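Local coordinates for protein CrmK (Actinoalloteichus sp. WH1-2216-6, PDB 5I1V) that probably acts as an FAD-dependent oxidase that recycles shunt products in caerulomycin biosynthesis, carrying its flavin covalently bound, at residues I262-L267 / M280-P285. Sequence-based numbering, arbitrary orientation. Where two conformers were deposited one is given.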
loop_
_atom_site.group_PDB
_atom_site.type_symbol
_atom_site.label_atom_id
_atom_site.label_comp_id
_atom_site.label_asym_id
_atom_site.label_seq_id
_atom_site.Cartn_x
_atom_site.Cartn_y
_atom_site.Cartn_z
ATOM N N ILE A 262 -20.773 -16.533 -14.613
ATOM C CA ILE A 262 -19.313 -16.554 -14.761
ATOM C C ILE A 262 -18.669 -15.290 -14.230
ATOM O O ILE A 262 -17.510 -15.322 -13.789
ATOM C CB ILE A 262 -18.856 -16.891 -16.195
ATOM C CG1 ILE A 262 -17.345 -17.210 -16.233
ATOM C CG2 ILE A 262 -19.267 -15.784 -17.185
ATOM C CD1 ILE A 262 -16.898 -18.359 -15.347
ATOM N N GLY A 263 -19.433 -14.206 -14.224
ATOM C CA GLY A 263 -18.966 -12.925 -13.755
ATOM C C GLY A 263 -18.835 -12.845 -12.254
ATOM O O GLY A 263 -18.159 -11.958 -11.749
ATOM N N LEU A 264 -19.471 -13.774 -11.536
ATOM C CA LEU A 264 -19.335 -13.821 -10.086
ATOM C C LEU A 264 -18.023 -14.514 -9.680
ATOM O O LEU A 264 -17.788 -15.677 -9.984
ATOM C CB LEU A 264 -20.565 -14.470 -9.464
ATOM C CG LEU A 264 -20.891 -14.288 -7.985
ATOM C CD1 LEU A 264 -22.293 -14.805 -7.673
ATOM C CD2 LEU A 264 -19.860 -14.990 -7.127
ATOM N N TYR A 265 -17.173 -13.765 -8.989
ATOM C CA TYR A 265 -15.874 -14.248 -8.500
ATOM C C TYR A 265 -15.955 -14.311 -6.987
ATOM O O TYR A 265 -16.335 -13.338 -6.338
ATOM C CB TYR A 265 -14.762 -13.255 -8.885
ATOM C CG TYR A 265 -13.471 -13.485 -8.132
ATOM C CD1 TYR A 265 -12.633 -14.557 -8.463
ATOM C CD2 TYR A 265 -13.091 -12.656 -7.080
ATOM C CE1 TYR A 265 -11.469 -14.796 -7.775
ATOM C CE2 TYR A 265 -11.933 -12.905 -6.359
ATOM C CZ TYR A 265 -11.124 -13.981 -6.720
ATOM O OH TYR A 265 -9.951 -14.214 -6.034
ATOM N N ALA A 266 -15.547 -15.428 -6.421
ATOM C CA ALA A 266 -15.551 -15.549 -4.969
ATOM C C ALA A 266 -14.340 -16.266 -4.418
ATOM O O ALA A 266 -13.801 -17.187 -5.060
ATOM C CB ALA A 266 -16.821 -16.235 -4.535
ATOM N N LEU A 267 -13.917 -15.835 -3.230
ATOM C CA LEU A 267 -12.816 -16.454 -2.527
ATOM C C LEU A 267 -13.263 -16.810 -1.107
ATOM O O LEU A 267 -13.725 -15.952 -0.373
ATOM C CB LEU A 267 -11.639 -15.504 -2.482
ATOM C CG LEU A 267 -10.326 -16.058 -1.932
ATOM C CD1 LEU A 267 -9.091 -15.494 -2.634
ATOM C CD2 LEU A 267 -10.207 -15.741 -0.471
ATOM N N MET A 280 -15.463 -15.015 3.509
ATOM C CA MET A 280 -15.542 -15.068 2.065
ATOM C C MET A 280 -15.807 -13.694 1.503
ATOM O O MET A 280 -16.534 -12.904 2.108
ATOM C CB MET A 280 -16.610 -16.046 1.605
ATOM C CG MET A 280 -16.907 -15.933 0.113
ATOM S SD MET A 280 -18.204 -17.050 -0.355
ATOM C CE MET A 280 -19.584 -15.999 0.038
ATOM N N HIS A 281 -15.179 -13.403 0.360
ATOM C CA HIS A 281 -15.593 -12.240 -0.401
ATOM C C HIS A 281 -16.033 -12.669 -1.788
ATOM O O HIS A 281 -15.503 -13.606 -2.377
ATOM C CB HIS A 281 -14.526 -11.146 -0.458
ATOM C CG HIS A 281 -13.231 -11.594 -1.043
ATOM N ND1 HIS A 281 -12.162 -11.967 -0.263
ATOM C CD2 HIS A 281 -12.841 -11.758 -2.326
ATOM C CE1 HIS A 281 -11.155 -12.321 -1.041
ATOM N NE2 HIS A 281 -11.538 -12.197 -2.298
ATOM N N ALA A 282 -17.078 -12.011 -2.265
ATOM C CA ALA A 282 -17.616 -12.259 -3.577
ATOM C C ALA A 282 -17.993 -10.963 -4.245
ATOM O O ALA A 282 -18.317 -9.954 -3.563
ATOM C CB ALA A 282 -18.797 -13.194 -3.505
ATOM N N GLN A 283 -17.893 -10.969 -5.577
ATOM C CA GLN A 283 -18.165 -9.804 -6.369
ATOM C C GLN A 283 -18.736 -10.223 -7.683
ATOM O O GLN A 283 -18.430 -11.278 -8.172
ATOM C CB GLN A 283 -16.882 -8.943 -6.583
ATOM C CG GLN A 283 -15.789 -9.647 -7.363
ATOM C CD GLN A 283 -14.459 -8.918 -7.492
ATOM O OE1 GLN A 283 -13.847 -8.540 -6.535
ATOM N NE2 GLN A 283 -13.993 -8.772 -8.709
ATOM N N ILE A 284 -19.579 -9.376 -8.254
ATOM C CA ILE A 284 -20.205 -9.607 -9.543
ATOM C C ILE A 284 -20.459 -8.255 -10.168
ATOM O O ILE A 284 -20.890 -7.336 -9.496
ATOM C CB ILE A 284 -21.523 -10.406 -9.422
ATOM C CG1 ILE A 284 -22.022 -10.883 -10.791
ATOM C CG2 ILE A 284 -22.556 -9.632 -8.630
ATOM C CD1 ILE A 284 -23.257 -11.798 -10.756
ATOM N N PRO A 285 -20.141 -8.107 -11.449
ATOM C CA PRO A 285 -20.422 -6.795 -12.020
ATOM C C PRO A 285 -21.907 -6.398 -11.978
ATOM O O PRO A 285 -22.794 -7.239 -12.125
ATOM C CB PRO A 285 -19.960 -6.935 -13.469
ATOM C CG PRO A 285 -19.016 -8.106 -13.478
ATOM C CD PRO A 285 -19.565 -9.034 -12.425
HETATM O O HOH W 1 -9.192 -12.444 -4.447
#
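Tyr265 pairs with Gln283 and Leu267 with His281 as hydrogen-bonded pairs of an antiparallel beta hairpin, and all four side chains lie on the face of the sheet turned to the flavin side. Reciprocal bonds fix the register: Tyr265 N to Gln283 O is 2.9 Å with an N-H...O angle of 161°, Leu267 N bonds His281 O, and Gln283 N and His281 N return bonds to Tyr265 O and Leu267 O. On this frame the tyrosine ring and the glutamine amide pass at a slant, their planes 72° apart, with CD2 of Tyr265 4.0 Å from CD of Gln283. The imidazole of His281, in the conformer described, leans back across the strands because its CG sits between backbone N and carbonyl carbon (chi1 58°); NE2 of His281 thereby comes 3.3 Å from CB of Leu267, while His281 CE1 meets Leu267 CD2 at 3.6 Å. With an alanine at Leu267 the CB contact would remain, but losing CG and both methyls would probably open a gap beside CE1 and let the imidazole turn more easily. A water lies in the plane of both rings, 2.5 Å from Tyr265 OH and 3.2 Å from His281 NE2; this bridge is tentative, one leg being very short and the other resting on one of two histidine conformers. The reverse face is apolar: Ala266 CB meets Ala282 CB at 3.8 Å in a non-hydrogen-bonded pair, and Leu264 and Met280 beside them pack on Phe298 of helix 291-303. Gln283 OE1 has a weak hydrogen bond to Thr322, and the Tyr265 ring touches Phe123, an FAD-binding residue. The hairpin thus separates two chemistries, a helix-covered hydrocarbon layer and a mixed face of phenol, amide, imidazole and leucine whose tyrosine side chain lies about 7 Å from the cofactor.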